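Local atomic coordinates of GTPase subunit of restriction endonuclease (Thermococcus gammatolerans, PDB entry 6P0F), a protein that probably recognises modified DNA through this N-terminal YTH-like domain and so directs a GTP-dependent restriction endonuclease to its target. Residues Asn19-Glu22 with Thr23-Gly27; Trp53-Lys57 with Glu58-Glu62; Ser109-Asn112 with Asp113-Lys117. All blocks are in the same frame, centred on the assembly; numbering follows the deposited sequence.

Contact 1 of 3, residues Asn19-Glu22 with Thr23-Gly27; sequences NFEE and TILKG
The ring of F20 lies against I24, whose CB sits over one face, 4.0 Å from the ring centroid and 29° off the ring normal, a CH-pi contact. The CG2 branch of the same isoleucine reaches the CE1 corner of F20 at 3.4 Å. On the CE2 side L25 arrives obliquely, its CD2 3.7 Å from F20 CE2, so I24 and L25, four and five residues further along, both meet the ring from the same side. With chi1 at -179°, CG of F20 stands anti to the backbone N, which swings the ring along the helix toward these two residues. Outside the segments the ring meets that of F73, and I24 touches W53.

The opposite chemistry appears at E22 and K26, which run side by side and point the same way. OE1 of E22 and NZ of K26 form a salt bridge modelled as very short, so its exact length is doubtful. NZ of K26 also donates to G27 O at 2.9 Å, which ties the ammonium to the carbonyl of the glycine just past the helix end.

In the backbone, T23 N to N19 O (3.1 Å) is an ordinary i to i+4 bond. F20 O then accepts from both I24 N (2.9 Å) and L25 N (3.1 Å), and E21 O from K26 N (2.9 Å); these five-residue bonds are the evidence for a pi-type turn. G27 follows with positive phi, a backbone shape in which a side chain would collide with the carbonyl oxygen of K26. These features mark a helix C-terminus widened into a pi-type turn and ended by glycine, here closing helix 15-26 of the YTH-like domain.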
ATOM      1  N   ASN A  19     -10.176   6.454   0.867  1.00 19.02           N
ATOM      2  CA  ASN A  19     -10.031   5.138   1.486  1.00 20.56           C
ATOM      3  C   ASN A  19      -8.644   4.970   2.103  1.00 17.49           C
ATOM      4  O   ASN A  19      -8.504   4.411   3.197  1.00 17.26           O
ATOM      5  CB  ASN A  19     -10.269   4.057   0.432  1.00 19.63           C
ATOM      6  CG  ASN A  19     -11.734   3.979  -0.011  1.00 23.90           C
ATOM      7  OD1 ASN A  19     -12.583   4.646   0.551  1.00 24.66           O
ATOM      8  ND2 ASN A  19     -12.006   3.169  -1.008  1.00 25.49           N
ATOM      9  N   PHE A  20      -7.620   5.444   1.407  1.00 17.10           N
ATOM     10  CA  PHE A  20      -6.233   5.382   1.892  1.00 18.14           C
ATOM     11  C   PHE A  20      -6.041   6.196   3.163  1.00 19.30           C
ATOM     12  O   PHE A  20      -5.380   5.754   4.110  1.00 18.32           O
ATOM     13  CB  PHE A  20      -5.332   5.895   0.775  1.00 18.84           C
ATOM     14  CG  PHE A  20      -3.880   5.888   1.077  1.00 17.72           C
ATOM     15  CD1 PHE A  20      -3.166   4.703   1.067  1.00 18.96           C
ATOM     16  CD2 PHE A  20      -3.194   7.081   1.329  1.00 19.14           C
ATOM     17  CE1 PHE A  20      -1.782   4.712   1.321  1.00 19.36           C
ATOM     18  CE2 PHE A  20      -1.821   7.085   1.555  1.00 21.57           C
ATOM     19  CZ  PHE A  20      -1.133   5.899   1.552  1.00 19.24           C
ATOM     20  N   GLU A  21      -6.594   7.404   3.190  1.00 18.43           N
ATOM     21  CA  GLU A  21      -6.540   8.207   4.399  1.00 19.65           C
ATOM     22  C   GLU A  21      -7.188   7.475   5.565  1.00 18.52           C
ATOM     23  O   GLU A  21      -6.673   7.498   6.685  1.00 19.74           O
ATOM     24  CB  GLU A  21      -7.231   9.549   4.136  1.00 20.99           C
ATOM     25  CG  GLU A  21      -7.210  10.504   5.311  1.00 27.41           C
ATOM     26  CD  GLU A  21      -7.841  11.849   4.950  1.00 33.33           C
ATOM     27  OE1 GLU A  21      -8.993  11.837   4.473  1.00 32.21           O
ATOM     28  OE2 GLU A  21      -7.170  12.894   5.096  1.00 36.08           O
ATOM     29  N   GLU A  22      -8.293   6.777   5.305  1.00 17.51           N
ATOM     30  CA  GLU A  22      -9.014   6.130   6.380  1.00 18.38           C
ATOM     31  C   GLU A  22      -8.207   5.001   7.014  1.00 19.12           C
ATOM     32  O   GLU A  22      -8.111   4.914   8.242  1.00 19.46           O
ATOM     33  CB  GLU A  22     -10.357   5.610   5.880  1.00 21.64           C
ATOM     34  CG  GLU A  22     -11.147   4.939   6.973  1.00 24.75           C
ATOM     35  CD  GLU A  22     -11.814   5.955   7.931  1.00 26.92           C
ATOM     36  OE1 GLU A  22     -11.928   5.641   9.127  1.00 35.92           O
ATOM     37  OE2 GLU A  22     -12.239   7.036   7.439  1.00 35.71           O
ATOM     38  N   THR A  23      -7.660   4.092   6.208  1.00 16.83           N
ATOM     39  CA  THR A  23      -7.104   2.883   6.771  1.00 16.63           C
ATOM     40  C   THR A  23      -5.594   2.767   6.723  1.00 17.10           C
ATOM     41  O   THR A  23      -5.075   1.874   7.384  1.00 17.05           O
ATOM     42  CB  THR A  23      -7.696   1.631   6.110  1.00 17.90           C
ATOM     43  OG1 THR A  23      -7.440   1.630   4.711  1.00 16.91           O
ATOM     44  CG2 THR A  23      -9.220   1.573   6.348  1.00 20.74           C
ATOM     45  N   ILE A  24      -4.886   3.627   5.988  1.00 15.43           N
ATOM     46  CA  ILE A  24      -3.423   3.656   6.011  1.00 17.39           C
ATOM     47  C   ILE A  24      -2.893   4.867   6.758  1.00 17.89           C
ATOM     48  O   ILE A  24      -1.930   4.756   7.523  1.00 18.92           O
ATOM     49  CB  ILE A  24      -2.837   3.585   4.585  1.00 17.68           C
ATOM     50  CG1 ILE A  24      -3.137   2.221   3.964  1.00 21.19           C
ATOM     51  CG2 ILE A  24      -1.343   3.848   4.599  1.00 18.00           C
ATOM     52  CD1 ILE A  24      -2.403   1.073   4.644  1.00 20.02           C
ATOM     53  N   LEU A  25      -3.455   6.045   6.532  1.00 17.80           N
ATOM     54  CA  LEU A  25      -2.911   7.212   7.210  1.00 19.04           C
ATOM     55  C   LEU A  25      -3.448   7.346   8.623  1.00 20.95           C
ATOM     56  O   LEU A  25      -2.678   7.534   9.562  1.00 22.90           O
ATOM     57  CB  LEU A  25      -3.171   8.474   6.390  1.00 20.75           C
ATOM     58  CG  LEU A  25      -2.618   8.537   4.955  1.00 19.79           C
ATOM     59  CD1 LEU A  25      -2.885   9.873   4.328  1.00 24.22           C
ATOM     60  CD2 LEU A  25      -1.125   8.241   5.008  1.00 22.69           C
ATOM     61  N   LYS A  26      -4.752   7.186   8.813  1.00 18.36           N
ATOM     62  CA  LYS A  26      -5.352   7.217  10.134  1.00 21.16           C
ATOM     63  C   LYS A  26      -5.302   5.849  10.794  1.00 20.69           C
ATOM     64  O   LYS A  26      -4.763   5.708  11.896  1.00 22.67           O
ATOM     65  CB  LYS A  26      -6.791   7.715  10.015  1.00 20.45           C
ATOM     66  CG  LYS A  26      -7.478   7.866  11.307  1.00 24.11           C
ATOM     67  CD  LYS A  26      -8.903   8.456  11.166  1.00 25.46           C
ATOM     68  CE  LYS A  26      -9.816   7.660  10.211  1.00 26.89           C
ATOM     69  NZ  LYS A  26     -10.089   6.228  10.647  1.00 25.50           N
ATOM     70  N   GLY A  27      -5.771   4.825  10.081  1.00 18.39           N
ATOM     71  CA  GLY A  27      -5.924   3.513  10.665  1.00 17.71           C
ATOM     72  C   GLY A  27      -7.256   3.399  11.375  1.00 20.60           C
ATOM     73  O   GLY A  27      -7.999   4.374  11.549  1.00 19.55           O
TER

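Contact 2 of 3, residues Trp53-Lys57 with Glu58-Glu62; sequences WGRSK and ETIYE
R55 and I60 cross at about a right angle, the guanidinium of the arginine meeting the isoleucine flat on. CG1 of I60 lies over one face, 3.3 Å above the guanidinium plane and displaced toward its rim, within 3.4 Å of R55 CZ. CD1 of I60 follows at 4.0 Å from the same CZ, so CG1 and CD1 lie along the same face, CG1 nearest CZ and NH1. A bend at chi3 of R55 (63°) turns the guanidinium out of the line of its aliphatic chain and lets it both lie on I60 and reach the backbone beside it.

That reach ends at T59. NH1 of R55 donates to T59 O at 2.9 Å with an N-H...O angle of 150°. The donor stands well above the carbonyl plane, 63° out of it, so the bond does not use an in-plane lone pair. One polar bond at the edge and one apolar contact on a face together limit how the guanidinium can turn. I65 and A155 touch both R55 and I60, and F6 touches I60, which places the pair against strands 5-11 and 155-158.

Through this side-chain-to-backbone hydrogen bond, the end of strand 49-55 is linked across the intervening turn to strand 59-60, the first strand of the beta hairpin that strand 63-64 completes.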
ATOM      1  N   TRP A  53      -4.644  -2.067   3.624  1.00 19.02           N
ATOM      2  CA  TRP A  53      -5.021  -1.647   2.286  1.00 19.36           C
ATOM      3  C   TRP A  53      -5.617  -2.857   1.585  1.00 21.11           C
ATOM      4  O   TRP A  53      -5.456  -3.986   2.030  1.00 22.39           O
ATOM      5  CB  TRP A  53      -3.813  -1.091   1.538  1.00 18.56           C
ATOM      6  CG  TRP A  53      -4.180  -0.498   0.209  1.00 20.04           C
ATOM      7  CD1 TRP A  53      -3.754  -0.897  -1.028  1.00 22.12           C
ATOM      8  CD2 TRP A  53      -5.094   0.589  -0.015  1.00 19.24           C
ATOM      9  NE1 TRP A  53      -4.359  -0.135  -2.009  1.00 22.70           N
ATOM     10  CE2 TRP A  53      -5.160   0.801  -1.409  1.00 23.19           C
ATOM     11  CE3 TRP A  53      -5.855   1.394   0.825  1.00 21.68           C
ATOM     12  CZ2 TRP A  53      -5.983   1.790  -1.976  1.00 22.25           C
ATOM     13  CZ3 TRP A  53      -6.645   2.391   0.255  1.00 24.85           C
ATOM     14  CH2 TRP A  53      -6.677   2.584  -1.130  1.00 24.13           C
ATOM     15  N   GLY A  54      -6.414  -2.616   0.548  1.00 21.03           N
ATOM     16  CA  GLY A  54      -7.091  -3.706  -0.118  1.00 22.46           C
ATOM     17  C   GLY A  54      -7.069  -3.496  -1.622  1.00 24.94           C
ATOM     18  O   GLY A  54      -7.036  -2.363  -2.106  1.00 22.70           O
ATOM     19  N   ARG A  55      -7.097  -4.612  -2.343  1.00 26.00           N
ATOM     20  CA  ARG A  55      -7.064  -4.587  -3.805  1.00 27.40           C
ATOM     21  C   ARG A  55      -8.051  -5.608  -4.341  1.00 28.06           C
ATOM     22  O   ARG A  55      -8.494  -6.500  -3.618  1.00 26.23           O
ATOM     23  CB  ARG A  55      -5.675  -4.907  -4.349  1.00 25.69           C
ATOM     24  CG  ARG A  55      -4.607  -3.906  -3.964  1.00 30.60           C
ATOM     25  CD  ARG A  55      -3.276  -4.234  -4.628  1.00 33.21           C
ATOM     26  NE  ARG A  55      -3.395  -4.144  -6.072  1.00 37.20           N
ATOM     27  CZ  ARG A  55      -3.321  -5.191  -6.877  1.00 41.28           C
ATOM     28  NH1 ARG A  55      -3.112  -6.406  -6.376  1.00 39.63           N
ATOM     29  NH2 ARG A  55      -3.446  -5.021  -8.178  1.00 39.60           N
ATOM     30  N   SER A  56      -8.366  -5.470  -5.649  1.00 31.03           N
ATOM     31  CA  SER A  56      -9.253  -6.391  -6.357  1.00 37.46           C
ATOM     32  C   SER A  56      -8.627  -7.750  -6.651  1.00 41.29           C
ATOM     33  O   SER A  56      -9.375  -8.711  -6.852  1.00 39.56           O
ATOM     34  CB  SER A  56      -9.693  -5.802  -7.704  1.00 39.81           C
ATOM     35  OG  SER A  56     -10.073  -4.445  -7.588  1.00 46.76           O
ATOM     36  N   LYS A  57      -7.296  -7.853  -6.699  1.00 39.51           N
ATOM     37  CA  LYS A  57      -6.615  -9.104  -7.012  1.00 39.01           C
ATOM     38  C   LYS A  57      -5.508  -9.390  -6.009  1.00 40.76           C
ATOM     39  O   LYS A  57      -5.000  -8.489  -5.336  1.00 36.95           O
ATOM     40  CB  LYS A  57      -5.964  -9.091  -8.401  1.00 42.28           C
ATOM     41  CG  LYS A  57      -6.883  -8.804  -9.551  1.00 47.45           C
ATOM     42  CD  LYS A  57      -6.190  -9.120 -10.878  1.00 52.60           C
ATOM     43  CE  LYS A  57      -6.969 -10.169 -11.683  1.00 59.67           C
ATOM     44  NZ  LYS A  57      -7.927  -9.562 -12.665  1.00 64.37           N
ATOM     45  N   GLU A  58      -5.120 -10.670  -5.950  1.00 36.74           N
ATOM     46  CA  GLU A  58      -4.021 -11.131  -5.114  1.00 42.26           C
ATOM     47  C   GLU A  58      -2.660 -10.771  -5.681  1.00 34.12           C
ATOM     48  O   GLU A  58      -1.663 -10.801  -4.936  1.00 37.62           O
ATOM     49  CB  GLU A  58      -4.112 -12.650  -4.961  1.00 45.47           C
ATOM     50  CG  GLU A  58      -3.302 -13.231  -3.825  1.00 53.34           C
ATOM     51  CD  GLU A  58      -3.653 -14.690  -3.580  1.00 61.86           C
ATOM     52  OE1 GLU A  58      -3.929 -15.055  -2.409  1.00 63.09           O
ATOM     53  OE2 GLU A  58      -3.680 -15.455  -4.570  1.00 62.11           O
ATOM     54  N   THR A  59      -2.593 -10.475  -6.983  1.00 36.00           N
ATOM     55  CA  THR A  59      -1.318 -10.306  -7.667  1.00 36.25           C
ATOM     56  C   THR A  59      -1.140  -8.891  -8.201  1.00 32.45           C
ATOM     57  O   THR A  59      -2.112  -8.193  -8.489  1.00 34.80           O
ATOM     58  CB  THR A  59      -1.188 -11.272  -8.856  1.00 37.23           C
ATOM     59  OG1 THR A  59      -2.213 -10.973  -9.813  1.00 43.09           O
ATOM     60  CG2 THR A  59      -1.335 -12.710  -8.392  1.00 40.92           C
ATOM     61  N   ILE A  60       0.126  -8.487  -8.335  1.00 33.34           N
ATOM     62  CA  ILE A  60       0.521  -7.299  -9.095  1.00 28.71           C
ATOM     63  C   ILE A  60       1.537  -7.744 -10.150  1.00 36.01           C
ATOM     64  O   ILE A  60       2.521  -8.402  -9.812  1.00 32.14           O
ATOM     65  CB  ILE A  60       1.121  -6.194  -8.206  1.00 31.87           C
ATOM     66  CG1 ILE A  60       0.055  -5.664  -7.240  1.00 33.35           C
ATOM     67  CG2 ILE A  60       1.726  -5.098  -9.109  1.00 34.46           C
ATOM     68  CD1 ILE A  60       0.634  -4.789  -6.151  1.00 34.40           C
ATOM     69  N   TYR A  61       1.289  -7.394 -11.399  1.00 37.58           N
ATOM     70  CA  TYR A  61       2.167  -7.823 -12.468  1.00 42.22           C
ATOM     71  C   TYR A  61       2.440  -9.309 -12.351  1.00 42.11           C
ATOM     72  O   TYR A  61       3.532  -9.784 -12.617  1.00 40.88           O
ATOM     73  CB  TYR A  61       3.433  -6.981 -12.564  1.00 41.98           C
ATOM     74  CG  TYR A  61       3.243  -5.853 -13.544  1.00 52.74           C
ATOM     75  CD1 TYR A  61       2.358  -4.822 -13.268  1.00 53.10           C
ATOM     76  CD2 TYR A  61       3.906  -5.837 -14.759  1.00 56.71           C
ATOM     77  CE1 TYR A  61       2.159  -3.790 -14.156  1.00 61.84           C
ATOM     78  CE2 TYR A  61       3.711  -4.808 -15.660  1.00 62.56           C
ATOM     79  CZ  TYR A  61       2.836  -3.788 -15.354  1.00 65.66           C
ATOM     80  OH  TYR A  61       2.635  -2.760 -16.239  1.00 67.81           O
ATOM     81  N   GLU A  62       1.415 -10.005 -11.877  1.00 42.49           N
ATOM     82  CA  GLU A  62       1.397 -11.466 -11.793  1.00 41.81           C
ATOM     83  C   GLU A  62       2.248 -11.995 -10.646  1.00 37.44           C
ATOM     84  O   GLU A  62       2.477 -13.212 -10.564  1.00 38.54           O
ATOM     85  CB  GLU A  62       1.885 -12.202 -13.057  1.00 52.41           C
ATOM     86  CG  GLU A  62       0.976 -13.274 -13.352  1.00 56.01           C
ATOM     87  CD  GLU A  62      -0.400 -12.687 -13.752  1.00 62.11           C
ATOM     88  OE1 GLU A  62      -0.370 -11.683 -14.498  1.00 68.89           O
ATOM     89  OE2 GLU A  62      -1.435 -13.182 -13.218  1.00 62.44           O
TER

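Contact 3 of 3, residues Ser109-Asn112 with Asp113-Lys117; sequences SFLN and DFWRK
L111 O is gripped by two backbone donors, W115 N at 3.1 Å and F114 N at 3.2 Å. A further bond, D113 N to F110 O at 2.9 Å, spans three residues, as does F114 N to L111 O. With N112 N bonded to S109 O, successive bonds to the third residue ahead turn the chain, and W115 N adds one to the fourth.

The side chains sort by chemistry. F110 and F114 cross obliquely, CD2 of F110 lying 4.0 Å from F114 CE2. L111 and W115 run side by side in the same direction, with L111 CD2 at 4.0 Å from W115 CZ3. Chi1 of F110 (81°) places its ring between the backbone N and the carbonyl carbon, where CD2 of L111 lies over one face. F114 packs on T23, E32 and L33, and CB of D113 lies over the centre of the F114 ring. Replacing F114 with an alanine would probably open a gap between F110, T23 and L33 and take away the ring face on which D113 CB rests.

At the exposed side of the turn a water donates to D113 OD1 at 2.6 Å and to S109 O at 2.9 Å, bridging the start of the turn. The backbone bonds satisfy polar groups within the turn itself, and the indole NE1 of W115 is satisfied from outside by T23 OG1 of helix 15-26. This is consistent with the burial of F110, L111, F114 and W115, while the carboxylate of D113 and its water remain at the surface.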
ATOM      1  N   SER A 109     -19.018  -7.477   2.949  1.00 26.49           N
ATOM      2  CA  SER A 109     -19.872  -6.360   3.321  1.00 22.83           C
ATOM      3  C   SER A 109     -19.214  -5.445   4.365  1.00 22.27           C
ATOM      4  O   SER A 109     -19.428  -4.226   4.342  1.00 24.11           O
ATOM      5  CB  SER A 109     -21.212  -6.862   3.861  1.00 30.55           C
ATOM      6  OG  SER A 109     -21.936  -5.766   4.373  1.00 41.98           O
ATOM      7  N   PHE A 110     -18.476  -6.020   5.321  1.00 24.53           N
ATOM      8  CA  PHE A 110     -17.900  -5.189   6.382  1.00 21.85           C
ATOM      9  C   PHE A 110     -16.910  -4.163   5.824  1.00 24.33           C
ATOM     10  O   PHE A 110     -16.686  -3.124   6.456  1.00 24.71           O
ATOM     11  CB  PHE A 110     -17.220  -6.046   7.478  1.00 22.37           C
ATOM     12  CG  PHE A 110     -15.830  -6.521   7.143  1.00 22.95           C
ATOM     13  CD1 PHE A 110     -15.628  -7.588   6.272  1.00 27.48           C
ATOM     14  CD2 PHE A 110     -14.727  -5.931   7.723  1.00 23.84           C
ATOM     15  CE1 PHE A 110     -14.345  -8.029   5.968  1.00 27.88           C
ATOM     16  CE2 PHE A 110     -13.443  -6.374   7.438  1.00 25.77           C
ATOM     17  CZ  PHE A 110     -13.249  -7.422   6.562  1.00 25.46           C
ATOM     18  N   LEU A 111     -16.326  -4.421   4.661  1.00 22.57           N
ATOM     19  CA  LEU A 111     -15.347  -3.489   4.101  1.00 19.44           C
ATOM     20  C   LEU A 111     -15.987  -2.151   3.774  1.00 24.42           C
ATOM     21  O   LEU A 111     -15.291  -1.136   3.733  1.00 24.87           O
ATOM     22  CB  LEU A 111     -14.675  -4.087   2.854  1.00 22.03           C
ATOM     23  CG  LEU A 111     -13.822  -5.321   3.146  1.00 23.51           C
ATOM     24  CD1 LEU A 111     -13.360  -5.987   1.864  1.00 28.86           C
ATOM     25  CD2 LEU A 111     -12.642  -4.962   4.039  1.00 25.09           C
ATOM     26  N   ASN A 112     -17.314  -2.119   3.562  1.00 25.35           N
ATOM     27  CA  ASN A 112     -17.988  -0.857   3.300  1.00 26.68           C
ATOM     28  C   ASN A 112     -18.094   0.005   4.545  1.00 26.89           C
ATOM     29  O   ASN A 112     -18.435   1.184   4.418  1.00 32.70           O
ATOM     30  CB  ASN A 112     -19.394  -1.109   2.725  1.00 27.25           C
ATOM     31  CG  ASN A 112     -19.360  -1.819   1.386  1.00 34.55           C
ATOM     32  OD1 ASN A 112     -18.598  -1.459   0.479  1.00 33.15           O
ATOM     33  ND2 ASN A 112     -20.188  -2.846   1.257  1.00 40.45           N
ATOM     34  N   ASP A 113     -17.822  -0.559   5.729  1.00 24.80           N
ATOM     35  CA  ASP A 113     -17.703   0.229   6.958  1.00 27.86           C
ATOM     36  C   ASP A 113     -16.614   1.295   6.820  1.00 34.68           C
ATOM     37  O   ASP A 113     -16.691   2.355   7.451  1.00 37.04           O
ATOM     38  CB  ASP A 113     -17.320  -0.643   8.176  1.00 34.50           C
ATOM     39  CG  ASP A 113     -18.389  -1.663   8.614  1.00 49.19           C
ATOM     40  OD1 ASP A 113     -19.518  -1.689   8.069  1.00 39.23           O
ATOM     41  OD2 ASP A 113     -18.061  -2.457   9.550  1.00 43.38           O
ATOM     42  N   PHE A 114     -15.557   0.989   6.046  1.00 27.35           N
ATOM     43  CA  PHE A 114     -14.322   1.770   5.987  1.00 28.40           C
ATOM     44  C   PHE A 114     -14.068   2.457   4.656  1.00 26.72           C
ATOM     45  O   PHE A 114     -13.449   3.529   4.625  1.00 28.44           O
ATOM     46  CB  PHE A 114     -13.112   0.858   6.224  1.00 28.49           C
ATOM     47  CG  PHE A 114     -13.232   0.009   7.402  1.00 24.32           C
ATOM     48  CD1 PHE A 114     -13.159   0.558   8.660  1.00 33.91           C
ATOM     49  CD2 PHE A 114     -13.427  -1.355   7.269  1.00 29.46           C
ATOM     50  CE1 PHE A 114     -13.270  -0.228   9.764  1.00 36.19           C
ATOM     51  CE2 PHE A 114     -13.542  -2.145   8.356  1.00 28.18           C
ATOM     52  CZ  PHE A 114     -13.470  -1.591   9.617  1.00 38.14           C
ATOM     53  N   TRP A 115     -14.488   1.846   3.563  1.00 21.69           N
ATOM     54  CA  TRP A 115     -14.087   2.230   2.235  1.00 23.96           C
ATOM     55  C   TRP A 115     -15.299   2.492   1.356  1.00 29.13           C
ATOM     56  O   TRP A 115     -16.267   1.724   1.377  1.00 27.54           O
ATOM     57  CB  TRP A 115     -13.285   1.117   1.627  1.00 25.46           C
ATOM     58  CG  TRP A 115     -11.918   0.941   2.184  1.00 21.10           C
ATOM     59  CD1 TRP A 115     -11.148   1.885   2.781  1.00 22.96           C
ATOM     60  CD2 TRP A 115     -11.156  -0.256   2.155  1.00 19.07           C
ATOM     61  NE1 TRP A 115      -9.908   1.352   3.108  1.00 19.99           N
ATOM     62  CE2 TRP A 115      -9.909   0.026   2.760  1.00 19.87           C
ATOM     63  CE3 TRP A 115     -11.409  -1.553   1.704  1.00 20.66           C
ATOM     64  CZ2 TRP A 115      -8.925  -0.930   2.905  1.00 21.79           C
ATOM     65  CZ3 TRP A 115     -10.407  -2.504   1.834  1.00 24.21           C
ATOM     66  CH2 TRP A 115      -9.193  -2.184   2.435  1.00 21.56           C
ATOM     67  N   ARG A 116     -15.222   3.555   0.564  1.00 27.88           N
ATOM     68  CA  ARG A 116     -16.144   3.722  -0.543  1.00 30.48           C
ATOM     69  C   ARG A 116     -15.915   2.599  -1.530  1.00 34.04           C
ATOM     70  O   ARG A 116     -14.782   2.394  -1.991  1.00 33.65           O
ATOM     71  CB  ARG A 116     -15.925   5.064  -1.220  1.00 34.27           C
ATOM     72  CG  ARG A 116     -16.309   6.267  -0.380  1.00 40.75           C
ATOM     73  CD  ARG A 116     -15.970   7.510  -1.180  1.00 47.22           C
ATOM     74  NE  ARG A 116     -16.341   8.784  -0.571  1.00 56.90           N
ATOM     75  CZ  ARG A 116     -15.830   9.264   0.556  1.00 55.32           C
ATOM     76  NH1 ARG A 116     -14.943   8.565   1.246  1.00 52.28           N
ATOM     77  NH2 ARG A 116     -16.225  10.447   1.003  1.00 60.27           N
ATOM     78  N   LYS A 117     -16.963   1.845  -1.849  1.00 32.39           N
ATOM     79  CA  LYS A 117     -16.800   0.726  -2.760  1.00 35.27           C
ATOM     80  C   LYS A 117     -15.947  -0.365  -2.139  1.00 30.78           C
ATOM     81  O   LYS A 117     -15.346  -1.167  -2.861  1.00 32.19           O
ATOM     82  CB  LYS A 117     -16.129   1.165  -4.058  1.00 42.10           C
ATOM     83  CG  LYS A 117     -16.867   2.172  -4.894  1.00 50.47           C
ATOM     84  CD  LYS A 117     -17.734   1.431  -5.886  1.00 55.57           C
ATOM     85  CE  LYS A 117     -17.056   1.346  -7.256  1.00 58.53           C
ATOM     86  NZ  LYS A 117     -17.159   2.628  -8.051  1.00 54.77           N
TER
HETATM   87  O   HOH W   1     -20.960  -2.395   6.072  1.00 40.87           O

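The three contacts touch pairwise: contacts 1 and 3 by hydrogen bonds, the other two pairs by packing. The centres of contacts 1 and 3 are about 12 Å apart, and the hydrogen bonds between them include N19 OD1 with R116 N at 2.9 Å. The centre of contact 2 lies farther off, about 18 Å from that of contact 1, yet W53 CZ3 comes within 3.4 Å of F20 N. Contacts 2 and 3, about 17 Å apart by their centres, meet where W115 CH2 lies 3.4 Å from G54 N. W53 and W115 therefore connect strand 49-55, helix 15-26 and the loop before strand 123-127.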